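Putative exported protein (Bordetella pertussis Tohama I, PDB 2PFZ) binds pyroglutamic acid as the extracytoplasmic solute receptor DctP6, probably delivering it to a tripartite ATP-independent periplasmic (TRAP) transporter. Local coordinates at residues Ile64-Phe69 with Glu77-Pro82; Gly123-Arg128 with Thr189-Tyr194; Lys131-Met136 with Ser270-Val275; Ile151-Leu154 with Gln158-Thr161; Ala165-Ala170 with Gly174-Tyr179. All coordinates share one frame; numbering follows the deposited sequence.

Contact 1: residues Ile64-Phe69 with Glu77-Pro82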
# COMPACT_ATOMS: atom_id res chain seq x y z
N ILE A 64 5.66 4.24 -4.52
CA ILE A 64 6.00 3.78 -3.18
C ILE A 64 4.75 3.26 -2.45
O ILE A 64 3.63 3.51 -2.90
CB ILE A 64 6.63 4.90 -2.28
CG1 ILE A 64 5.68 6.10 -2.13
CG2 ILE A 64 8.05 5.33 -2.78
CD1 ILE A 64 5.86 6.84 -0.82
N LEU A 65 4.97 2.53 -1.36
CA LEU A 65 3.93 2.15 -0.42
C LEU A 65 4.09 3.13 0.72
O LEU A 65 5.16 3.16 1.36
CB LEU A 65 4.19 0.75 0.13
CG LEU A 65 3.25 0.27 1.24
CD1 LEU A 65 1.90 -0.03 0.64
CD2 LEU A 65 3.88 -0.95 1.96
N LEU A 66 3.07 3.94 0.99
CA LEU A 66 3.24 5.04 1.96
C LEU A 66 3.75 4.53 3.30
O LEU A 66 4.66 5.12 3.88
CB LEU A 66 1.93 5.80 2.17
CG LEU A 66 1.36 6.54 0.96
CD1 LEU A 66 -0.05 7.04 1.19
CD2 LEU A 66 2.30 7.67 0.59
N THR A 67 3.15 3.46 3.80
CA THR A 67 3.50 2.94 5.12
C THR A 67 4.94 2.43 5.27
O THR A 67 5.40 2.24 6.39
CB THR A 67 2.47 1.88 5.65
OG1 THR A 67 2.19 0.90 4.64
CG2 THR A 67 1.18 2.56 6.10
N ASN A 68 5.65 2.20 4.16
CA ASN A 68 7.08 1.87 4.27
C ASN A 68 7.87 3.00 4.91
O ASN A 68 9.00 2.78 5.40
CB ASN A 68 7.70 1.56 2.91
CG ASN A 68 7.64 0.09 2.55
OD1 ASN A 68 7.67 -0.27 1.35
ND2 ASN A 68 7.61 -0.78 3.57
N PHE A 69 7.27 4.20 4.92
CA PHE A 69 7.98 5.39 5.36
C PHE A 69 7.48 5.94 6.70
O PHE A 69 7.83 7.05 7.11
CB PHE A 69 8.05 6.39 4.17
CG PHE A 69 8.70 5.77 2.98
CD1 PHE A 69 10.09 5.66 2.91
CD2 PHE A 69 7.93 5.14 2.00
CE1 PHE A 69 10.70 4.99 1.88
CE2 PHE A 69 8.54 4.49 0.94
CZ PHE A 69 9.92 4.40 0.87
N GLU A 77 2.25 6.85 8.15
CA GLU A 77 1.73 5.72 8.94
C GLU A 77 0.22 5.57 8.87
O GLU A 77 -0.31 4.45 9.04
CB GLU A 77 2.19 5.82 10.40
CG GLU A 77 1.74 4.64 11.28
CD GLU A 77 2.30 4.67 12.69
OE1 GLU A 77 3.09 5.56 13.03
OE2 GLU A 77 1.93 3.76 13.48
N LEU A 78 -0.48 6.68 8.61
CA LEU A 78 -1.91 6.83 8.79
C LEU A 78 -2.77 5.72 8.18
O LEU A 78 -3.60 5.14 8.88
CB LEU A 78 -2.38 8.24 8.34
CG LEU A 78 -3.86 8.57 8.60
CD1 LEU A 78 -4.27 8.40 10.08
CD2 LEU A 78 -4.18 10.00 8.12
N ASP A 79 -2.57 5.41 6.91
CA ASP A 79 -3.39 4.38 6.25
C ASP A 79 -3.02 2.92 6.60
O ASP A 79 -3.62 1.99 6.07
CB ASP A 79 -3.51 4.62 4.73
CG ASP A 79 -2.24 4.29 3.96
OD1 ASP A 79 -1.39 3.48 4.43
OD2 ASP A 79 -2.12 4.79 2.82
N GLY A 80 -2.05 2.75 7.52
CA GLY A 80 -1.71 1.43 8.03
C GLY A 80 -2.23 1.19 9.43
O GLY A 80 -1.99 0.11 10.00
N LEU A 81 -2.86 2.19 10.03
CA LEU A 81 -3.40 2.00 11.40
C LEU A 81 -4.62 1.08 11.30
O LEU A 81 -5.49 1.35 10.48
CB LEU A 81 -3.83 3.35 11.99
CG LEU A 81 -2.69 4.34 12.24
CD1 LEU A 81 -3.28 5.68 12.75
CD2 LEU A 81 -1.65 3.78 13.21
N PRO A 82 -4.67 -0.03 12.09
CA PRO A 82 -5.84 -0.94 11.98
C PRO A 82 -7.14 -0.39 12.57
O PRO A 82 -7.14 0.40 13.52
CB PRO A 82 -5.42 -2.22 12.74
CG PRO A 82 -4.24 -1.87 13.51
CD PRO A 82 -3.65 -0.54 13.04
O HOH W 1 0.50 2.45 2.88

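Contact 2: residues Gly123-Arg128 with Thr189-Tyr194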
# COMPACT_ATOMS: atom_id res chain seq x y z
N GLY A 123 -6.19 -8.69 5.18
CA GLY A 123 -6.59 -9.83 6.01
C GLY A 123 -5.37 -10.58 6.48
O GLY A 123 -4.24 -10.20 6.17
N ILE A 124 -5.60 -11.65 7.24
CA ILE A 124 -4.51 -12.43 7.83
C ILE A 124 -4.44 -13.74 7.14
O ILE A 124 -5.42 -14.51 7.17
CB ILE A 124 -4.75 -12.74 9.33
CG1 ILE A 124 -5.21 -11.48 10.09
CG2 ILE A 124 -3.44 -13.31 9.95
CD1 ILE A 124 -5.86 -11.80 11.47
N PHE A 125 -3.29 -14.00 6.52
CA PHE A 125 -2.97 -15.31 5.95
C PHE A 125 -2.35 -16.16 7.05
O PHE A 125 -1.32 -15.78 7.60
CB PHE A 125 -1.95 -15.18 4.81
CG PHE A 125 -2.51 -14.53 3.56
CD1 PHE A 125 -3.20 -15.29 2.60
CD2 PHE A 125 -2.35 -13.16 3.35
CE1 PHE A 125 -3.71 -14.69 1.42
CE2 PHE A 125 -2.86 -12.53 2.17
CZ PHE A 125 -3.54 -13.30 1.22
N ALA A 126 -2.98 -17.29 7.39
CA ALA A 126 -2.42 -18.19 8.40
C ALA A 126 -2.81 -19.66 8.18
O ALA A 126 -3.71 -19.98 7.40
CB ALA A 126 -2.82 -17.72 9.81
N ASN A 127 -2.12 -20.54 8.88
CA ASN A 127 -2.50 -21.94 8.90
C ASN A 127 -3.27 -22.28 10.16
O ASN A 127 -3.91 -23.33 10.23
CB ASN A 127 -1.26 -22.82 8.73
CG ASN A 127 -0.80 -22.86 7.29
OD1 ASN A 127 -1.60 -23.02 6.38
ND2 ASN A 127 0.50 -22.68 7.08
N ARG A 128 -3.21 -21.36 11.13
CA ARG A 128 -3.84 -21.45 12.44
C ARG A 128 -5.29 -21.04 12.46
O ARG A 128 -5.73 -20.19 11.67
CB ARG A 128 -3.17 -20.46 13.41
CG ARG A 128 -1.95 -20.94 14.06
CD ARG A 128 -1.52 -19.88 15.05
NE ARG A 128 -0.16 -20.15 15.49
CZ ARG A 128 0.43 -19.58 16.52
NH1 ARG A 128 -0.20 -18.66 17.23
NH2 ARG A 128 1.67 -19.93 16.82
N THR A 189 1.46 -14.32 -5.41
CA THR A 189 2.64 -14.98 -4.88
C THR A 189 2.35 -16.47 -4.66
O THR A 189 3.18 -17.21 -4.09
CB THR A 189 3.13 -14.34 -3.55
OG1 THR A 189 2.10 -14.40 -2.55
CG2 THR A 189 3.61 -12.88 -3.78
N LYS A 190 1.18 -16.90 -5.14
CA LYS A 190 0.68 -18.26 -4.92
C LYS A 190 0.81 -18.70 -3.47
O LYS A 190 1.30 -19.80 -3.19
CB LYS A 190 1.37 -19.24 -5.88
CG LYS A 190 1.01 -19.00 -7.32
CD LYS A 190 0.97 -20.31 -8.10
CE LYS A 190 2.30 -20.63 -8.74
NZ LYS A 190 2.29 -20.20 -10.16
N THR A 191 0.35 -17.84 -2.55
CA THR A 191 0.39 -18.09 -1.10
C THR A 191 -0.40 -19.34 -0.71
O THR A 191 -0.07 -20.02 0.25
CB THR A 191 -0.11 -16.83 -0.32
OG1 THR A 191 0.92 -15.85 -0.39
CG2 THR A 191 -0.36 -17.11 1.17
N TYR A 192 -1.43 -19.65 -1.50
CA TYR A 192 -2.24 -20.85 -1.31
C TYR A 192 -1.47 -22.18 -1.35
O TYR A 192 -1.95 -23.19 -0.81
CB TYR A 192 -3.39 -20.87 -2.32
CG TYR A 192 -2.98 -20.77 -3.77
CD1 TYR A 192 -3.07 -19.56 -4.46
CD2 TYR A 192 -2.50 -21.89 -4.47
CE1 TYR A 192 -2.69 -19.46 -5.81
CE2 TYR A 192 -2.14 -21.80 -5.81
CZ TYR A 192 -2.23 -20.59 -6.47
OH TYR A 192 -1.88 -20.53 -7.79
N GLU A 193 -0.30 -22.18 -1.97
CA GLU A 193 0.55 -23.37 -1.95
C GLU A 193 1.07 -23.70 -0.53
O GLU A 193 1.29 -24.87 -0.19
CB GLU A 193 1.69 -23.23 -2.96
CG GLU A 193 1.20 -23.21 -4.41
CD GLU A 193 2.31 -23.00 -5.43
OE1 GLU A 193 3.41 -22.58 -5.04
OE2 GLU A 193 2.07 -23.26 -6.63
N TYR A 194 1.20 -22.68 0.32
CA TYR A 194 1.87 -22.82 1.60
C TYR A 194 1.04 -22.45 2.80
O TYR A 194 1.29 -22.91 3.92
CB TYR A 194 3.14 -21.97 1.62
CG TYR A 194 4.14 -22.37 0.57
CD1 TYR A 194 4.98 -23.46 0.78
CD2 TYR A 194 4.24 -21.67 -0.63
CE1 TYR A 194 5.91 -23.84 -0.19
CE2 TYR A 194 5.17 -22.04 -1.59
CZ TYR A 194 6.00 -23.13 -1.37
OH TYR A 194 6.92 -23.49 -2.33

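Contact 3: residues Lys131-Met136 with Ser270-Val275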
# COMPACT_ATOMS: atom_id res chain seq x y z
N LYS A 131 -9.53 -17.04 16.26
CA LYS A 131 -10.86 -16.58 16.64
C LYS A 131 -10.75 -15.38 17.58
O LYS A 131 -11.73 -14.69 17.84
CB LYS A 131 -11.66 -17.74 17.25
CG LYS A 131 -12.22 -18.68 16.17
CD LYS A 131 -12.58 -20.08 16.69
CE LYS A 131 -11.39 -21.06 16.62
NZ LYS A 131 -10.75 -21.17 15.24
N GLN A 132 -9.53 -15.13 18.05
CA GLN A 132 -9.22 -13.99 18.92
C GLN A 132 -7.75 -13.60 18.78
O GLN A 132 -6.94 -14.40 18.31
CB GLN A 132 -9.54 -14.33 20.38
CG GLN A 132 -8.78 -15.53 20.86
CD GLN A 132 -9.26 -16.07 22.19
OE1 GLN A 132 -9.46 -15.33 23.15
NE2 GLN A 132 -9.43 -17.38 22.25
N VAL A 133 -7.40 -12.40 19.20
CA VAL A 133 -6.02 -11.92 19.04
C VAL A 133 -4.99 -12.87 19.64
O VAL A 133 -3.95 -13.11 19.02
CB VAL A 133 -5.83 -10.46 19.53
CG1 VAL A 133 -4.38 -10.16 19.83
CG2 VAL A 133 -6.35 -9.51 18.47
N SER A 134 -5.29 -13.44 20.80
CA SER A 134 -4.36 -14.35 21.48
C SER A 134 -3.95 -15.54 20.61
O SER A 134 -2.84 -16.06 20.75
CB SER A 134 -4.90 -14.82 22.84
OG SER A 134 -6.03 -15.65 22.69
N ASP A 135 -4.84 -15.97 19.71
CA ASP A 135 -4.51 -17.06 18.79
C ASP A 135 -3.35 -16.71 17.84
O ASP A 135 -2.92 -17.55 17.06
CB ASP A 135 -5.73 -17.47 17.95
CG ASP A 135 -6.84 -18.11 18.77
OD1 ASP A 135 -6.54 -18.75 19.80
OD2 ASP A 135 -8.00 -17.98 18.38
N MET A 136 -2.88 -15.46 17.90
CA MET A 136 -1.80 -15.03 17.02
C MET A 136 -0.41 -14.98 17.66
O MET A 136 0.61 -14.78 16.97
CB MET A 136 -2.16 -13.68 16.41
CG MET A 136 -3.27 -13.80 15.38
SD MET A 136 -3.52 -12.27 14.46
CE MET A 136 -4.31 -11.35 15.71
N SER A 270 -12.82 -7.17 17.58
CA SER A 270 -12.73 -6.30 18.76
C SER A 270 -11.31 -6.22 19.33
O SER A 270 -10.88 -5.13 19.74
CB SER A 270 -13.74 -6.67 19.86
OG SER A 270 -13.80 -8.06 20.05
N GLY A 271 -10.61 -7.36 19.37
CA GLY A 271 -9.21 -7.41 19.83
C GLY A 271 -8.28 -6.56 18.96
O GLY A 271 -7.43 -5.82 19.47
N LEU A 272 -8.46 -6.67 17.65
CA LEU A 272 -7.63 -5.89 16.72
C LEU A 272 -8.01 -4.42 16.75
O LEU A 272 -7.16 -3.55 16.51
CB LEU A 272 -7.74 -6.45 15.30
CG LEU A 272 -7.08 -7.82 15.08
CD1 LEU A 272 -7.36 -8.31 13.68
CD2 LEU A 272 -5.58 -7.79 15.32
N THR A 273 -9.27 -4.13 17.06
CA THR A 273 -9.72 -2.75 17.28
C THR A 273 -8.97 -2.14 18.47
O THR A 273 -8.49 -0.99 18.40
CB THR A 273 -11.26 -2.68 17.46
OG1 THR A 273 -11.89 -3.02 16.22
CG2 THR A 273 -11.74 -1.26 17.89
N GLU A 274 -8.87 -2.93 19.55
CA GLU A 274 -8.12 -2.48 20.73
C GLU A 274 -6.65 -2.17 20.38
O GLU A 274 -6.14 -1.12 20.79
CB GLU A 274 -8.25 -3.48 21.90
CG GLU A 274 -7.98 -2.87 23.31
CD GLU A 274 -8.98 -1.75 23.69
OE1 GLU A 274 -9.91 -1.49 22.91
OE2 GLU A 274 -8.82 -1.12 24.76
N VAL A 275 -6.02 -3.03 19.59
CA VAL A 275 -4.66 -2.78 19.03
C VAL A 275 -4.64 -1.49 18.21
O VAL A 275 -3.77 -0.63 18.39
CB VAL A 275 -4.18 -3.97 18.13
CG1 VAL A 275 -2.86 -3.62 17.41
CG2 VAL A 275 -4.02 -5.29 18.95

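Contact 4: residues Ile151-Leu154 with Gln158-Thr161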
# COMPACT_ATOMS: atom_id res chain seq x y z
N ILE A 151 2.25 -4.07 14.44
CA ILE A 151 1.04 -4.85 14.65
C ILE A 151 1.38 -6.27 15.10
O ILE A 151 0.80 -6.78 16.07
CB ILE A 151 0.14 -4.87 13.39
CG1 ILE A 151 -0.35 -3.44 13.09
CG2 ILE A 151 -1.01 -5.91 13.56
CD1 ILE A 151 -1.06 -3.22 11.75
N ALA A 152 2.32 -6.90 14.40
CA ALA A 152 2.80 -8.24 14.78
C ALA A 152 3.24 -8.24 16.24
O ALA A 152 2.78 -9.07 17.04
CB ALA A 152 3.95 -8.69 13.86
N GLU A 153 4.09 -7.28 16.61
CA GLU A 153 4.60 -7.24 17.98
C GLU A 153 3.45 -7.08 18.97
O GLU A 153 3.49 -7.63 20.08
CB GLU A 153 5.61 -6.12 18.16
CG GLU A 153 6.94 -6.42 17.47
CD GLU A 153 7.82 -5.18 17.37
OE1 GLU A 153 7.45 -4.12 17.93
OE2 GLU A 153 8.88 -5.27 16.73
N LEU A 154 2.43 -6.32 18.57
CA LEU A 154 1.35 -6.01 19.50
C LEU A 154 0.40 -7.19 19.69
O LEU A 154 -0.33 -7.21 20.68
CB LEU A 154 0.61 -4.73 19.13
CG LEU A 154 1.39 -3.42 19.36
CD1 LEU A 154 0.66 -2.26 18.72
CD2 LEU A 154 1.71 -3.13 20.86
N GLN A 158 5.95 -12.73 15.79
CA GLN A 158 7.38 -12.43 15.66
C GLN A 158 7.66 -12.09 14.20
O GLN A 158 7.64 -12.97 13.34
CB GLN A 158 8.23 -13.59 16.18
CG GLN A 158 8.08 -13.78 17.71
CD GLN A 158 8.79 -15.01 18.25
OE1 GLN A 158 9.27 -15.01 19.39
NE2 GLN A 158 8.84 -16.06 17.44
N PRO A 159 7.82 -10.79 13.91
CA PRO A 159 7.88 -10.47 12.50
C PRO A 159 9.28 -10.43 11.94
O PRO A 159 10.26 -10.20 12.67
CB PRO A 159 7.27 -9.08 12.45
CG PRO A 159 7.75 -8.45 13.75
CD PRO A 159 7.87 -9.58 14.75
N VAL A 160 9.34 -10.65 10.64
CA VAL A 160 10.50 -10.34 9.84
C VAL A 160 10.00 -9.66 8.56
O VAL A 160 8.99 -10.06 7.98
CB VAL A 160 11.36 -11.58 9.56
CG1 VAL A 160 10.60 -12.60 8.77
CG2 VAL A 160 12.64 -11.19 8.82
N THR A 161 10.70 -8.63 8.13
CA THR A 161 10.31 -7.94 6.88
C THR A 161 10.78 -8.68 5.65
O THR A 161 11.97 -9.03 5.54
CB THR A 161 10.90 -6.52 6.84
OG1 THR A 161 10.30 -5.74 7.87
CG2 THR A 161 10.64 -5.84 5.50

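Contact 5: residues Ala165-Ala170 with Gly174-Tyr179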
# COMPACT_ATOMS: atom_id res chain seq x y z
N ALA A 165 8.55 -9.05 -3.63
CA ALA A 165 9.42 -9.70 -4.62
C ALA A 165 10.18 -10.92 -4.08
O ALA A 165 10.62 -11.77 -4.88
CB ALA A 165 10.40 -8.69 -5.24
N GLU A 166 10.33 -10.98 -2.75
CA GLU A 166 10.97 -12.10 -2.04
C GLU A 166 10.03 -12.98 -1.22
O GLU A 166 10.49 -13.87 -0.49
CB GLU A 166 12.07 -11.60 -1.09
CG GLU A 166 13.38 -11.29 -1.78
CD GLU A 166 13.34 -9.96 -2.47
OE1 GLU A 166 13.01 -8.95 -1.79
OE2 GLU A 166 13.64 -9.91 -3.68
N LEU A 167 8.73 -12.75 -1.33
CA LEU A 167 7.76 -13.44 -0.45
C LEU A 167 7.59 -14.92 -0.80
O LEU A 167 7.57 -15.78 0.08
CB LEU A 167 6.39 -12.76 -0.54
CG LEU A 167 5.52 -12.57 0.70
CD1 LEU A 167 4.09 -12.24 0.30
CD2 LEU A 167 5.56 -13.67 1.72
N ALA A 168 7.46 -15.21 -2.08
CA ALA A 168 7.26 -16.60 -2.50
C ALA A 168 8.39 -17.50 -1.97
O ALA A 168 8.14 -18.58 -1.43
CB ALA A 168 7.16 -16.67 -4.01
N GLN A 169 9.61 -17.00 -2.08
CA GLN A 169 10.80 -17.66 -1.59
C GLN A 169 10.79 -17.84 -0.07
O GLN A 169 11.06 -18.92 0.41
CB GLN A 169 12.04 -16.89 -2.05
CG GLN A 169 13.37 -17.47 -1.64
CD GLN A 169 14.55 -16.55 -1.95
OE1 GLN A 169 14.37 -15.41 -2.40
NE2 GLN A 169 15.76 -17.03 -1.69
N ALA A 170 10.47 -16.78 0.67
CA ALA A 170 10.36 -16.85 2.13
C ALA A 170 9.33 -17.87 2.63
O ALA A 170 9.52 -18.50 3.69
CB ALA A 170 10.06 -15.47 2.72
N GLY A 174 10.11 -21.53 4.39
CA GLY A 174 9.52 -21.65 5.73
C GLY A 174 10.00 -20.65 6.77
O GLY A 174 9.83 -20.87 7.99
N VAL A 175 10.56 -19.54 6.32
CA VAL A 175 10.99 -18.49 7.24
C VAL A 175 9.78 -17.82 7.91
O VAL A 175 9.88 -17.35 9.05
CB VAL A 175 11.86 -17.42 6.51
CG1 VAL A 175 12.27 -16.31 7.46
CG2 VAL A 175 13.12 -18.07 5.89
N ILE A 176 8.66 -17.79 7.20
CA ILE A 176 7.40 -17.20 7.70
C ILE A 176 6.21 -18.11 7.36
O ILE A 176 6.21 -18.75 6.31
CB ILE A 176 7.17 -15.75 7.14
CG1 ILE A 176 6.96 -15.74 5.61
CG2 ILE A 176 8.28 -14.82 7.57
CD1 ILE A 176 5.45 -15.80 5.16
N ASP A 177 5.21 -18.14 8.24
CA ASP A 177 4.06 -19.05 8.12
C ASP A 177 2.72 -18.30 8.03
O ASP A 177 1.64 -18.92 7.92
CB ASP A 177 4.01 -20.04 9.31
CG ASP A 177 3.96 -19.34 10.69
OD1 ASP A 177 3.59 -18.15 10.78
OD2 ASP A 177 4.28 -19.98 11.73
N SER A 178 2.80 -16.97 8.14
CA SER A 178 1.64 -16.11 8.29
C SER A 178 2.04 -14.68 7.92
O SER A 178 3.21 -14.33 7.97
CB SER A 178 1.14 -16.12 9.74
OG SER A 178 2.11 -15.56 10.62
N TYR A 179 1.04 -13.88 7.56
CA TYR A 179 1.17 -12.45 7.34
C TYR A 179 -0.17 -11.74 7.10
O TYR A 179 -1.17 -12.36 6.79
CB TYR A 179 2.15 -12.14 6.20
CG TYR A 179 1.74 -12.51 4.81
CD1 TYR A 179 1.88 -13.82 4.34
CD2 TYR A 179 1.28 -11.54 3.90
CE1 TYR A 179 1.53 -14.16 3.04
CE2 TYR A 179 0.91 -11.88 2.61
CZ TYR A 179 1.04 -13.20 2.18
OH TYR A 179 0.71 -13.55 0.88

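Contact 1: residues Ile64-Phe69 with Glu77-Pro82
Two first torsions bring Thr67 and Asp79 together. In Thr67, chi1 of 48° sets CG2 anti to the carbonyl carbon, and that methyl group, not the hydroxyl, reaches the 77-82 segment. In Asp79, chi1 of 74° places CG between the backbone N and the carbonyl carbon and swings the carboxylate toward 64-69. The Thr67 methyl CG2 then lies 3.2 Å from Asp79 OD1 and 3.5 Å from Gly80 N. Gly80 has no side chain, which lets the methyl sit close to its backbone N. The other carboxylate oxygen, Asp79 OD2, meets the methyl CD1 of Leu66 at 3.5 Å, with the two side chains crossing at about a right angle.

Each half contains a short 3-10 segment, 66-68 and 78-80. The first follows strand 61-65, the edge strand of a three-stranded antiparallel sheet in this family 7 solute-binding fold, and its bonds include Phe69 N to Leu66 O at 3.0 Å. Those of the second include Gly80 N to Glu77 O at 2.9 Å, so the amide near the Thr67 methyl is already engaged.

One water provides the polar link between the two segments: it accepts from Thr67 N at 3.0 Å and donates to Asp79 OD1 at 2.7 Å. The carboxylate thus has a separate task for each oxygen, since OD2 forms a salt bridge with Lys207 of strand 207-213. That lysine would be expected to favour the ionised form of this buried acid. Val147 of helix 146-155 touches both Thr67 and Glu77.

Contact 2: residues Gly123-Arg128 with Thr189-Tyr194
A side-chain amide recognises the backbone end of a turn here: Asn127 ND2 donates to Tyr194 O, and this is the sole hydrogen bond between 123-128 and 189-194. At 3.3 Å it is long, yet the N-H...O angle of 168° is nearly straight. The carbonyl is met in its own plane on a lone pair, and the oxygen lies only 2° out of the Asn127 amide plane. The other end of the same amide, OD1, accepts from Lys196 N, so bonds at both ends fix the rotation of the flat group.

The second point of contact is apolar. Thr191 directs its CG2 methyl anti to the backbone N (OG1 chi1 -74°), and this methyl approaches the Phe125 ring obliquely, 3.7 Å from CD1. Its hydroxyl is thereby turned to Tyr179 OH, with which it is hydrogen-bonded.

The turn itself starts where helix 183-188 ends in a Schellman motif with Lys190, at positive phi, as the C-prime residue. Tyr194 N then bonds to Thr191 O at 2.9 Å. Phe125 belongs to strand 123-126, between strands 178-181 and 197-199; its ring stacks with Tyr179 and also meets Phe198, while Met171 of helix 167-172 touches both Thr191 and Tyr194.

Contact 3: residues Lys131-Met136 with Ser270-Val275
Val133 points its CB toward helix 266-287, and of its two methyl groups it is CG2 that touches the helix. CG1 is anti to the backbone N (chi1 159°), which leaves CG2, anti to the carbonyl carbon, to make the close contacts. That methyl lies over the helix backbone at Gly271, 3.6 Å from Gly271 C and equally 3.6 Å from Leu272 N. Gly271 has no side chain, and the CA atoms of Val133 and Gly271 come to 5.6 Å. CG2 also meets the tip of the next side chain, Leu272 CD2, at 3.7 Å.

Leu272 CD2 is shared: the terminal methyl CE of Met136 reaches it at 3.8 Å, the two side chains crossing at about a right angle. A bend at chi3 (-74°) turns CE in that direction.

The 3-10 turn 133-136 that presents these residues is secured at its start by Asp135 OD2, which accepts from Lys131 N at 2.8 Å on its anti lone pair and, from above the carboxylate plane, from Gln132 N at 3.3 Å. Val155 of helix 146-155 touches Val133, Met136 and Leu272. This is plain apolar packing of a 3-10 turn on a helix at a glycine, joining the loop before strand 140-143 to helix 266-287.

Contact 4: residues Ile151-Leu154 with Gln158-Thr161
Apolar packing carries the contact between Ala152 and Pro159. The single methyl group of Ala152 points from the helix toward the strand and rests against the pyrrolidine ring. Its CB lies 3.6 Å from Pro159 CB and 3.8 Å from Pro159 CG, and Pro159 CD follows at 4.1 Å. The graded distances show the methyl centred nearer the CB end of the ring than its CD end. Small size on the helix side and a compact ring on the strand side let the backbones come close, with 6.0 Å between the CA atoms of Ala152 and Pro159.

A looser aliphatic contact flanks this one. Glu153 CG approaches Pro159 CD at 4.3 Å, so the methylene part of the glutamate, rather than its carboxylate, lies closest to the ring. Glu153 is exposed, whereas Ala152 is buried.

Backbone hydrogen bonds tie the strand to strand 140-143 and to Leu139 just before it: Gln158 is joined to Leu139 and Trp141, and Val160 to Trp141 and Ala143. As a proline, Pro159 has no amide hydrogen to give.

Helix 146-155 and strand 158-161 are the last two elements of a beta-alpha-beta unit that starts with strand 140-143. Strand 158-161 forms an edge of the six-stranded mixed sheet, parallel to 140-143, whose Trp141 touches both Ala152 and Pro159. On helix 146-155, Ile151 and Leu154 pack against Met279 of helix 266-287.

Contact 5: residues Ala165-Ala170 with Gly174-Tyr179
Ala170 O accepts a bond from Val175 N at 3.0 Å, though the N-H...O angle of 135° makes it weak. Gly174 N lies 3.2 Å from the same oxygen. Gly174 ends the helix in a Schellman motif, adopting positive phi (81°), a conformation glycine accepts readily. The chain thereby reverses and brings Ile176 back alongside the helix it has just left.

Apolar side chains fill the angle between the helix and the returning chain. Ile176 CG1 meets Ala170 CB at 4.2 Å; a chi1 of 65°, with CG1 between the backbone N and the carbonyl carbon, turns it to that methyl. Farther out, Ile176 CD1 reaches Leu167 CD2 at 4.0 Å, these two side chains crossing at about a right angle. The two Leu167 methyl groups have different partners at close range. CD1 comes obliquely to the phenol end of Tyr179, 3.7 Å from CZ and also 3.7 Å from OH, while CD2, besides meeting Ile176, lies over one face of the ring toward its rim.

The phenol oxygen has its polar partner in Thr191. The Tyr179 side chain is about 5 Å from the bound pyroglutamic acid, near pocket residues Arg142 and Thr185, both of which touch Leu167 and Tyr179. Helix 167-172 therefore packs over strand 178-181, which lies between parallel strand 140-143 and antiparallel strand 123-126, with helix 183-188 adjoining through Thr185.

From the N terminus, contact 1 closes a short loop after strand 61-65, before any other contact opens. Contact 2 then opens at 123-128 and contact 3 at 131-136; their segments alternate, since 189-194 comes back before 270-275, and Arg128 NH1 probably bonds to Asp135 O. Contacts 4 and 5, in series, each make a tight reversal within the spans of both contacts 2 and 3. Contacts 2, 4 and 5 share the six-stranded sheet, contacts 2 and 5 through neighbouring strands. Contact 3 ties this region to helix 266-287, and contact 4 meets contact 1 where Ile151 packs on Pro82.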